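PDB 4JJJ: cellulose 1,4-beta-cellobiosidase from Thermobifida fusca, which probably hydrolyses cellulose to cellobiose, here represented by the family 48 glycoside hydrolase catalytic domain of a longer, multidomain protein. Local coordinates for residues A[191-196]-A[201-206]; A[92-97]-A[215-220]; A[497-502]-A[624-629]. The protein carries 1 engineered substitution. All blocks are in the same frame, centred on the assembly; numbering follows the deposited sequence.

Interaction 1: residues A[191-196]-A[201-206]. With CA (calcium ion), chain H.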
loop_
_atom_site.group_PDB
_atom_site.type_symbol
_atom_site.label_atom_id
_atom_site.label_comp_id
_atom_site.label_asym_id
_atom_site.label_seq_id
_atom_site.Cartn_x
_atom_site.Cartn_y
_atom_site.Cartn_z
ATOM N N SER A 191 -14.470 -8.447 -6.446
ATOM C CA SER A 191 -13.401 -8.814 -7.364
ATOM C C SER A 191 -13.822 -9.911 -8.399
ATOM O O SER A 191 -13.345 -9.963 -9.527
ATOM C CB SER A 191 -12.199 -9.328 -6.582
ATOM O OG SER A 191 -11.778 -8.262 -5.737
ATOM N N CYS A 192 -14.667 -10.822 -7.947
ATOM C CA CYS A 192 -15.231 -11.865 -8.793
ATOM C C CYS A 192 -16.655 -11.504 -9.046
ATOM O O CYS A 192 -17.459 -11.617 -8.103
ATOM C CB CYS A 192 -15.111 -13.172 -8.082
ATOM S SG CYS A 192 -15.642 -14.596 -9.127
ATOM N N ASP A 193 -16.970 -11.022 -10.240
ATOM C CA ASP A 193 -18.290 -10.446 -10.578
ATOM C C ASP A 193 -19.006 -11.435 -11.550
ATOM O O ASP A 193 -18.631 -11.550 -12.684
ATOM C CB ASP A 193 -18.107 -9.070 -11.260
ATOM C CG ASP A 193 -19.412 -8.237 -11.241
ATOM O OD1 ASP A 193 -20.498 -8.931 -11.199
ATOM O OD2 ASP A 193 -19.299 -7.031 -11.246
ATOM N N ASP A 194 -20.037 -12.117 -11.009
ATOM C CA ASP A 194 -20.888 -13.054 -11.739
ATOM C C ASP A 194 -22.238 -12.421 -11.978
ATOM O O ASP A 194 -23.209 -13.108 -12.335
ATOM C CB ASP A 194 -21.022 -14.383 -11.022
ATOM C CG ASP A 194 -21.940 -14.309 -9.817
ATOM O OD1 ASP A 194 -22.128 -13.185 -9.292
ATOM O OD2 ASP A 194 -22.492 -15.363 -9.458
ATOM N N PHE A 195 -22.319 -11.119 -11.806
ATOM C CA PHE A 195 -23.465 -10.349 -12.041
ATOM C C PHE A 195 -24.595 -10.569 -11.035
ATOM O O PHE A 195 -25.697 -10.075 -11.291
ATOM C CB PHE A 195 -24.042 -10.450 -13.479
ATOM C CG PHE A 195 -23.079 -10.257 -14.590
ATOM C CD1 PHE A 195 -21.823 -9.673 -14.431
ATOM C CD2 PHE A 195 -23.434 -10.648 -15.874
ATOM C CE1 PHE A 195 -20.949 -9.519 -15.489
ATOM C CE2 PHE A 195 -22.541 -10.477 -16.921
ATOM C CZ PHE A 195 -21.336 -9.841 -16.752
ATOM N N THR A 196 -24.334 -11.203 -9.893
ATOM C CA THR A 196 -25.328 -11.399 -8.884
ATOM C C THR A 196 -25.861 -10.106 -8.355
ATOM O O THR A 196 -27.058 -9.917 -8.111
ATOM C CB THR A 196 -24.800 -12.292 -7.742
ATOM O OG1 THR A 196 -24.534 -13.581 -8.212
ATOM C CG2 THR A 196 -25.905 -12.377 -6.598
ATOM N N ASN A 201 -24.937 -6.119 -15.860
ATOM C CA ASN A 201 -23.605 -6.584 -16.089
ATOM C C ASN A 201 -22.751 -6.432 -14.798
ATOM O O ASN A 201 -21.575 -6.108 -14.856
ATOM C CB ASN A 201 -22.987 -5.750 -17.151
ATOM C CG ASN A 201 -23.787 -5.840 -18.491
ATOM O OD1 ASN A 201 -24.035 -6.994 -18.948
ATOM N ND2 ASN A 201 -24.144 -4.739 -19.088
ATOM N N GLY A 202 -23.400 -6.668 -13.690
ATOM C CA GLY A 202 -22.722 -6.537 -12.356
ATOM C C GLY A 202 -22.329 -5.080 -12.212
ATOM O O GLY A 202 -23.071 -4.067 -12.402
ATOM N N TYR A 203 -21.041 -4.882 -11.855
ATOM C CA TYR A 203 -20.531 -3.552 -11.729
ATOM C C TYR A 203 -19.613 -3.165 -12.906
ATOM O O TYR A 203 -19.102 -2.076 -12.948
ATOM C CB TYR A 203 -19.688 -3.449 -10.434
ATOM C CG TYR A 203 -20.543 -3.560 -9.151
ATOM C CD1 TYR A 203 -21.022 -4.791 -8.739
ATOM C CD2 TYR A 203 -20.799 -2.418 -8.367
ATOM C CE1 TYR A 203 -21.772 -4.882 -7.602
ATOM C CE2 TYR A 203 -21.566 -2.494 -7.228
ATOM C CZ TYR A 203 -22.032 -3.750 -6.846
ATOM O OH TYR A 203 -22.772 -3.890 -5.642
ATOM N N LEU A 204 -19.456 -4.091 -13.893
ATOM C CA LEU A 204 -18.342 -3.968 -14.825
ATOM C C LEU A 204 -18.488 -2.689 -15.662
ATOM O O LEU A 204 -17.458 -2.004 -15.986
ATOM C CB LEU A 204 -18.290 -5.150 -15.757
ATOM C CG LEU A 204 -18.117 -6.473 -15.139
ATOM C CD1 LEU A 204 -18.136 -7.570 -16.175
ATOM C CD2 LEU A 204 -16.797 -6.509 -14.309
ATOM N N ASP A 205 -19.722 -2.361 -16.064
ATOM C CA ASP A 205 -19.933 -1.270 -16.917
ATOM C C ASP A 205 -20.057 0.061 -16.279
ATOM O O ASP A 205 -20.404 1.050 -16.969
ATOM C CB ASP A 205 -21.133 -1.537 -17.905
ATOM C CG ASP A 205 -22.457 -1.892 -17.187
ATOM O OD1 ASP A 205 -22.486 -1.915 -15.955
ATOM O OD2 ASP A 205 -23.519 -1.994 -17.897
ATOM N N LEU A 206 -19.695 0.188 -14.969
ATOM C CA LEU A 206 -19.458 1.493 -14.384
ATOM C C LEU A 206 -18.041 1.962 -14.821
ATOM O O LEU A 206 -17.721 3.103 -14.753
ATOM C CB LEU A 206 -19.445 1.308 -12.847
ATOM C CG LEU A 206 -20.796 1.026 -12.194
ATOM C CD1 LEU A 206 -20.644 0.527 -10.755
ATOM C CD2 LEU A 206 -21.617 2.253 -12.172
HETATM CA CA CA H . -22.068 -16.755 -7.548
HETATM O O HOH W 1 -23.633 -15.843 -6.490
HETATM O O HOH W 2 -20.521 -17.921 -6.091
HETATM O O HOH W 3 -20.738 -17.753 -9.298
HETATM O O HOH W 4 -23.212 -18.676 -7.566
#
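Asn201 sets its backbone over the aromatic ring of Phe195, with CA of Asn201 3.8 Å from the ring centroid and almost on the ring normal, a CH-pi contact suited to the electron-rich face of an aromatic ring. The CB of Asn201 points away from the other segment, and ND2 gives a straight bond to OD2 of Asp205, tying together two positions of its own loop.

Gly202 comes next, at the first corner of a type II' beta turn running from Asn201 to Leu204. Its phi of 63° is easy for glycine, and a CB here would run into OD1 of Asp193, which stands 3.5 Å from Gly202 CA.

The peptide after it presents the N-H of Tyr203 to OD2 of Asp193, a 2.8 Å bond that is nearly straight at 176° and uses the syn lone pair of the carboxylate. Asp193 can do this because its CG swings anti to the backbone N (chi1 -162°). The other oxygen, OD1, turns back to accept from the N of Phe195 at 2.9 Å, so two peptide N-H groups hold this buried carboxylate and fix its rotation.

Leu204, whose N closes the turn onto Asn201 O, brings CD1 to the edge of the Phe195 ring, 3.5 Å from CE1. Its other methyl, CD2, lies beside the Asp193 carboxylate, and Gln216 and Arg218 of the neighbouring strand also touch this leucine.

Asp193 and Asp194 each form an Asx turn. Asp194 carries OD2 to a calcium ion at 2.4 Å, a site to which Cys161 O also contributes. The arrangement is thus an edge-strand end, shaped by successive Asx turns beside a calcium site and packed on a type II' turn.

Interaction 2: residues A[92-97]-A[215-220]. With BGC (beta-D-glucopyranose), chain D.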
loop_
_atom_site.group_PDB
_atom_site.type_symbol
_atom_site.label_atom_id
_atom_site.label_comp_id
_atom_site.label_asym_id
_atom_site.label_seq_id
_atom_site.Cartn_x
_atom_site.Cartn_y
_atom_site.Cartn_z
ATOM N N PRO A 92 -9.267 -18.566 -11.612
ATOM C CA PRO A 92 -9.265 -19.926 -12.243
ATOM C C PRO A 92 -8.838 -20.062 -13.692
ATOM O O PRO A 92 -8.526 -21.214 -14.119
ATOM C CB PRO A 92 -10.765 -20.296 -12.121
ATOM C CG PRO A 92 -11.508 -19.000 -12.160
ATOM C CD PRO A 92 -10.607 -18.109 -11.261
ATOM N N THR A 93 -8.722 -18.941 -14.424
ATOM C CA THR A 93 -8.529 -19.037 -15.888
ATOM C C THR A 93 -7.232 -18.357 -16.377
ATOM O O THR A 93 -7.193 -17.857 -17.477
ATOM C CB THR A 93 -9.758 -18.501 -16.597
ATOM O OG1 THR A 93 -10.066 -17.181 -16.149
ATOM C CG2 THR A 93 -10.934 -19.371 -16.398
ATOM N N ASN A 94 -6.156 -18.421 -15.615
ATOM C CA ASN A 94 -4.892 -17.885 -16.095
ATOM C C ASN A 94 -4.353 -18.663 -17.327
ATOM O O ASN A 94 -3.526 -18.154 -18.057
ATOM C CB ASN A 94 -3.810 -17.882 -15.016
ATOM C CG ASN A 94 -4.054 -16.834 -13.946
ATOM O OD1 ASN A 94 -3.821 -15.633 -14.171
ATOM N ND2 ASN A 94 -4.436 -17.289 -12.794
ATOM N N SER A 95 -4.825 -19.866 -17.580
ATOM C CA SER A 95 -4.319 -20.606 -18.795
ATOM C C SER A 95 -4.621 -19.912 -20.081
ATOM O O SER A 95 -3.955 -20.185 -21.114
ATOM C CB SER A 95 -4.877 -22.043 -18.866
ATOM O OG SER A 95 -6.271 -22.000 -19.113
ATOM N N ALA A 96 -5.636 -19.089 -20.079
ATOM C CA ALA A 96 -6.006 -18.298 -21.244
ATOM C C ALA A 96 -5.120 -17.096 -21.495
ATOM O O ALA A 96 -5.273 -16.452 -22.525
ATOM C CB ALA A 96 -7.438 -17.841 -21.157
ATOM N N TYR A 97 -4.258 -16.772 -20.523
ATOM C CA TYR A 97 -3.456 -15.581 -20.647
ATOM C C TYR A 97 -2.471 -15.785 -21.786
ATOM O O TYR A 97 -1.901 -16.910 -21.951
ATOM C CB TYR A 97 -2.712 -15.337 -19.330
ATOM C CG TYR A 97 -1.848 -14.143 -19.362
ATOM C CD1 TYR A 97 -2.377 -12.913 -19.633
ATOM C CD2 TYR A 97 -0.498 -14.273 -19.246
ATOM C CE1 TYR A 97 -1.579 -11.766 -19.713
ATOM C CE2 TYR A 97 0.346 -13.193 -19.297
ATOM C CZ TYR A 97 -0.185 -11.914 -19.506
ATOM O OH TYR A 97 0.605 -10.745 -19.555
ATOM N N LYS A 215 -18.875 -12.354 -17.301
ATOM C CA LYS A 215 -18.551 -12.631 -15.869
ATOM C C LYS A 215 -17.046 -12.854 -15.777
ATOM O O LYS A 215 -16.463 -13.515 -16.666
ATOM C CB LYS A 215 -19.304 -13.861 -15.420
ATOM C CG LYS A 215 -20.809 -13.646 -15.474
ATOM C CD LYS A 215 -21.540 -14.863 -15.053
ATOM C CE LYS A 215 -23.068 -14.659 -15.102
ATOM N NZ LYS A 215 -23.745 -15.877 -14.573
ATOM N N GLN A 216 -16.399 -12.318 -14.721
ATOM C CA GLN A 216 -14.903 -12.291 -14.692
ATOM C C GLN A 216 -14.440 -11.951 -13.281
ATOM O O GLN A 216 -15.231 -11.527 -12.392
ATOM C CB GLN A 216 -14.446 -11.179 -15.628
ATOM C CG GLN A 216 -14.908 -9.788 -15.217
ATOM C CD GLN A 216 -14.511 -8.781 -16.255
ATOM O OE1 GLN A 216 -13.544 -8.011 -16.089
ATOM N NE2 GLN A 216 -15.217 -8.766 -17.361
ATOM N N TRP A 217 -13.165 -12.230 -13.086
ATOM C CA TRP A 217 -12.473 -11.921 -11.822
ATOM C C TRP A 217 -11.320 -11.014 -12.189
ATOM O O TRP A 217 -10.753 -11.051 -13.278
ATOM C CB TRP A 217 -11.953 -13.248 -11.228
ATOM C CG TRP A 217 -11.166 -14.161 -12.127
ATOM C CD1 TRP A 217 -11.618 -15.085 -12.962
ATOM C CD2 TRP A 217 -9.753 -14.081 -12.337
ATOM N NE1 TRP A 217 -10.605 -15.657 -13.684
ATOM C CE2 TRP A 217 -9.417 -15.056 -13.306
ATOM C CE3 TRP A 217 -8.746 -13.292 -11.767
ATOM C CZ2 TRP A 217 -8.077 -15.255 -13.736
ATOM C CZ3 TRP A 217 -7.426 -13.481 -12.193
ATOM C CH2 TRP A 217 -7.103 -14.430 -13.164
ATOM N N ARG A 218 -10.872 -10.222 -11.187
ATOM C CA ARG A 218 -9.668 -9.468 -11.292
ATOM C C ARG A 218 -9.186 -9.099 -9.864
ATOM O O ARG A 218 -10.034 -8.919 -8.989
ATOM C CB ARG A 218 -9.824 -8.194 -12.098
ATOM C CG ARG A 218 -10.954 -7.253 -11.692
ATOM C CD ARG A 218 -12.185 -7.504 -12.583
ATOM N NE ARG A 218 -13.181 -6.424 -12.350
ATOM C CZ ARG A 218 -14.173 -6.460 -11.480
ATOM N NH1 ARG A 218 -14.370 -7.533 -10.712
ATOM N NH2 ARG A 218 -14.917 -5.410 -11.377
ATOM N N TYR A 219 -7.874 -8.972 -9.711
ATOM C CA TYR A 219 -7.260 -8.701 -8.402
ATOM C C TYR A 219 -6.224 -7.614 -8.638
ATOM O O TYR A 219 -5.725 -7.454 -9.715
ATOM C CB TYR A 219 -6.601 -9.971 -7.788
ATOM C CG TYR A 219 -7.661 -11.025 -7.591
ATOM C CD1 TYR A 219 -8.647 -10.900 -6.594
ATOM C CD2 TYR A 219 -7.819 -12.068 -8.506
ATOM C CE1 TYR A 219 -9.681 -11.850 -6.477
ATOM C CE2 TYR A 219 -8.813 -13.013 -8.370
ATOM C CZ TYR A 219 -9.801 -12.858 -7.385
ATOM O OH TYR A 219 -10.933 -13.709 -7.241
ATOM N N THR A 220 -5.861 -6.922 -7.571
ATOM C CA THR A 220 -4.863 -5.911 -7.592
ATOM C C THR A 220 -3.908 -6.066 -6.439
ATOM O O THR A 220 -4.309 -6.144 -5.297
ATOM C CB THR A 220 -5.416 -4.531 -7.473
ATOM O OG1 THR A 220 -6.515 -4.333 -8.409
ATOM C CG2 THR A 220 -4.328 -3.497 -7.776
HETATM C C2 BGC D . -7.056 -0.697 -7.458
HETATM C C3 BGC D . -6.884 -0.972 -8.907
HETATM C C4 BGC D . -6.692 0.304 -9.745
HETATM C C5 BGC D . -5.575 1.111 -9.035
HETATM C C6 BGC D . -5.306 2.372 -9.844
HETATM C C1 BGC D . -5.903 0.161 -6.966
HETATM O O2 BGC D . -7.160 -1.893 -6.728
HETATM O O3 BGC D . -7.982 -1.717 -9.291
HETATM O O4 BGC D . -6.174 -0.010 -11.066
HETATM O O5 BGC D . -5.855 1.391 -7.667
HETATM O O6 BGC D . -6.382 3.292 -9.563
#
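Pro92 and Trp217 are the closest backbone pair, yet their CA atoms stand 8.6 Å apart, a separation bridged by the indole of Trp217. Residues 92-97 form a loop that tightens into a 3-10 turn at 94-96, while 216-220 is an extended strand inside an antiparallel sheet; no backbone hydrogen bond joins the two, and Trp217, pointing toward the loop, makes the contact.

With chi1 at 50°, CG of Trp217 sits between its backbone N and carbonyl carbon, and the indole meets three successive loop residues. Pro92 lies over one face: its CD is 3.7 Å from the centroid of the five-membered ring, a CH-pi contact well suited to proline, whose CD hydrogens are made slightly acidic by the adjacent nitrogen. Thr93 and Asn94 come to the edge instead. NE1 of Trp217 donates to OG1 of Thr93 at 2.9 Å, close to the ring plane though bent to 147°. That hydroxyl also bonds Ser306 O, so it joins residues 92-97 to two neighbouring strands, 216-220 and 302-306. Asn94 OD1 approaches CH2 of Trp217 at 3.6 Å, while its main polar partners are Arg316 and, through ND2, Gln91.

Farther along the strand, Thr220 OG1 faces a glucose of the bound glycan, 3.0 Å from its O2 and 3.1 Å from its O3; Asn173 bonds the same sugar.

Chemically, an aromatic face takes a C-H while its edge takes oxygen, and the one N-H of a buried indole finds an acceptor. The directional N-H bond at the edge, with proline over a face, probably fixes the turn of the indole more closely than apolar packing alone would.

Interaction 3: residues A[497-502]-A[624-629]. With BGC (beta-D-glucopyranose), chain B; GLC (alpha-D-glucopyranose), chain C.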
loop_
_atom_site.group_PDB
_atom_site.type_symbol
_atom_site.label_atom_id
_atom_site.label_comp_id
_atom_site.label_asym_id
_atom_site.label_seq_id
_atom_site.Cartn_x
_atom_site.Cartn_y
_atom_site.Cartn_z
ATOM N N GLN A 497 -0.463 13.514 16.567
ATOM C CA GLN A 497 0.017 12.484 17.468
ATOM C C GLN A 497 -0.194 11.027 16.895
ATOM O O GLN A 497 -0.432 10.070 17.618
ATOM C CB GLN A 497 -0.695 12.621 18.825
ATOM C CG GLN A 497 -0.315 13.919 19.539
ATOM C CD GLN A 497 -0.732 13.876 20.976
ATOM O OE1 GLN A 497 -1.865 13.506 21.282
ATOM N NE2 GLN A 497 0.144 14.288 21.870
ATOM N N ASP A 498 -0.152 10.932 15.584
ATOM C CA ASP A 498 -0.419 9.654 14.918
ATOM C C ASP A 498 0.606 8.644 15.431
ATOM O O ASP A 498 1.760 8.796 15.185
ATOM C CB ASP A 498 -0.362 9.867 13.425
ATOM C CG ASP A 498 -0.640 8.675 12.648
ATOM O OD1 ASP A 498 -0.141 7.580 12.979
ATOM O OD2 ASP A 498 -1.296 8.786 11.555
ATOM N N VAL A 499 0.086 7.606 16.049
ATOM C CA VAL A 499 0.996 6.707 16.806
ATOM C C VAL A 499 1.775 5.805 15.829
ATOM O O VAL A 499 2.867 5.352 16.172
ATOM C CB VAL A 499 0.309 5.916 17.915
ATOM C CG1 VAL A 499 -0.290 6.915 18.934
ATOM C CG2 VAL A 499 -0.759 4.972 17.363
ATOM N N GLY A 500 1.166 5.501 14.687
ATOM C CA GLY A 500 1.799 4.659 13.661
ATOM C C GLY A 500 2.994 5.408 13.074
ATOM O O GLY A 500 4.123 4.880 12.930
ATOM N N VAL A 501 2.750 6.653 12.696
ATOM C CA VAL A 501 3.778 7.504 12.119
ATOM C C VAL A 501 4.886 7.704 13.169
ATOM O O VAL A 501 6.045 7.672 12.861
ATOM C CB VAL A 501 3.177 8.874 11.703
ATOM C CG1 VAL A 501 4.310 9.866 11.392
ATOM C CG2 VAL A 501 2.243 8.674 10.562
ATOM N N THR A 502 4.481 7.922 14.393
ATOM C CA THR A 502 5.403 8.100 15.506
ATOM C C THR A 502 6.347 6.911 15.615
ATOM O O THR A 502 7.541 7.070 15.740
ATOM C CB THR A 502 4.672 8.427 16.817
ATOM O OG1 THR A 502 3.933 9.656 16.629
ATOM C CG2 THR A 502 5.650 8.573 17.987
ATOM N N VAL A 624 0.894 -2.545 15.502
ATOM C CA VAL A 624 2.090 -3.377 15.214
ATOM C C VAL A 624 3.305 -2.491 15.096
ATOM O O VAL A 624 4.361 -2.755 15.655
ATOM C CB VAL A 624 1.852 -4.241 13.967
ATOM C CG1 VAL A 624 3.141 -4.910 13.596
ATOM C CG2 VAL A 624 0.740 -5.255 14.159
ATOM N N GLU A 625 3.199 -1.347 14.416
ATOM C CA GLU A 625 4.325 -0.438 14.221
ATOM C C GLU A 625 4.923 -0.111 15.566
ATOM O O GLU A 625 6.122 -0.194 15.819
ATOM C CB GLU A 625 3.869 0.837 13.459
ATOM C CG GLU A 625 5.016 1.575 12.874
ATOM C CD GLU A 625 5.268 1.209 11.429
ATOM O OE1 GLU A 625 6.278 0.594 11.129
ATOM O OE2 GLU A 625 4.432 1.474 10.528
ATOM N N ILE A 626 4.035 0.194 16.531
ATOM C CA ILE A 626 4.462 0.476 17.893
ATOM C C ILE A 626 5.221 -0.736 18.532
ATOM O O ILE A 626 6.277 -0.557 19.152
ATOM C CB ILE A 626 3.280 0.941 18.796
ATOM C CG1 ILE A 626 2.670 2.240 18.273
ATOM C CG2 ILE A 626 3.747 1.095 20.207
ATOM C CD1 ILE A 626 1.271 2.468 18.893
ATOM N N ALA A 627 4.567 -1.883 18.517
ATOM C CA ALA A 627 5.206 -3.099 19.037
ATOM C C ALA A 627 6.593 -3.253 18.443
ATOM O O ALA A 627 7.509 -3.571 19.146
ATOM C CB ALA A 627 4.390 -4.321 18.727
ATOM N N THR A 628 6.721 -3.114 17.129
ATOM C CA THR A 628 8.034 -3.305 16.443
ATOM C C THR A 628 9.019 -2.220 16.894
ATOM O O THR A 628 10.224 -2.526 16.943
ATOM C CB THR A 628 7.921 -3.374 14.942
ATOM O OG1 THR A 628 7.622 -2.063 14.346
ATOM C CG2 THR A 628 6.962 -4.457 14.550
ATOM N N ALA A 629 8.593 -1.027 17.240
ATOM C CA ALA A 629 9.490 0.040 17.682
ATOM C C ALA A 629 10.084 -0.335 19.052
ATOM O O ALA A 629 11.246 -0.150 19.302
ATOM C CB ALA A 629 8.764 1.411 17.719
HETATM C C2 BGC B . -3.559 10.131 6.909
HETATM C C3 BGC B . -3.977 8.804 6.285
HETATM C C4 BGC B . -3.603 7.626 7.210
HETATM C C5 BGC B . -3.970 7.812 8.695
HETATM C C6 BGC B . -3.294 6.798 9.620
HETATM C C1 BGC B . -4.014 10.225 8.346
HETATM O O1 BGC B . -3.497 11.494 8.865
HETATM O O2 BGC B . -4.179 11.148 6.053
HETATM O O3 BGC B . -3.368 8.630 5.001
HETATM O O4 BGC B . -4.208 6.403 6.785
HETATM O O5 BGC B . -3.558 9.103 9.141
HETATM O O6 BGC B . -1.896 6.932 9.654
HETATM C C1 GLC C . -4.328 10.084 8.653
HETATM C C2 GLC C . -3.972 10.110 7.221
HETATM C C3 GLC C . -4.346 8.764 6.545
HETATM C C4 GLC C . -3.687 7.590 7.278
HETATM C C5 GLC C . -4.054 7.738 8.757
HETATM C C6 GLC C . -3.423 6.743 9.686
HETATM O O1 GLC C . -5.691 9.926 8.611
HETATM O O2 GLC C . -4.827 11.127 6.537
HETATM O O3 GLC C . -4.042 8.778 5.160
HETATM O O4 GLC C . -4.254 6.348 6.810
HETATM O O5 GLC C . -3.629 9.012 9.247
HETATM O O6 GLC C . -2.051 6.929 9.662
#
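Two helices come together where Gly500 meets Glu625, their CA atoms 5.7 Å apart. The carbonyl O of Gly500 meets CG of Glu625 at 3.4 Å, and glycine keeps this surface low. Glu625 sends CG anti to its own N (chi1 -162°) and then bends at chi2 (95°), so its methylenes lie against helix 499-516 while the carboxylate continues along that helix to Lys507, its salt-bridge partner through OE1, with OE2 meeting Tyr55 and Trp420. Three polar partners thus satisfy this buried acid.

Beside this, Ile626 holds CG1 anti to its carbonyl carbon (chi1 -62°) and then runs extended, which carries CD1 out to CG2 of Val499 at 3.6 Å. Methyl ends suit a contact that offers no polar partner.

Asp498 is the N-cap of helix 499-516. Its OD1 accepts from N of Val501 at 3.0 Å, nearly straight but from above the carboxylate plane, and weakly from Gly500 N. OD2 lies 2.7 Å from O6 of a bound beta-glucose, with an alternative alpha anomer modelled in the same place. With an alanine here, the Val501 N-H would probably lose its cap and the sugar O6 its carboxylate neighbour.

The seam is part apolar, part ionic: Val499 and Ile626 meet through methyls, the Glu625-Lys507 salt bridge ties helix 620-637 to helix 499-516, and Asp498 divides its oxygens between helix start and sugar.

How the interactions relate
Interactions 1 and 2 are neighbours, their centres 14 Å apart, and both draw on one antiparallel sheet in which strands 192-193 and 216-220 lie side by side; Asp193 N probably bonds Gln216 O at 2.8 Å. In sequence, both segments of interaction 1 fall between the two halves of interaction 2, which brings residues 92-97 to the same sheet. Interaction 3 comes later in the chain, on the opposite side of its centre, its own centre about 38 Å from that of interaction 1 and about 37 Å from that of interaction 2, and packs helices 499-516 and 620-637 of the (alpha/alpha)6 fold. Interactions 2 and 3 each include residues contacting bound glycan, at well-separated sites of one domain.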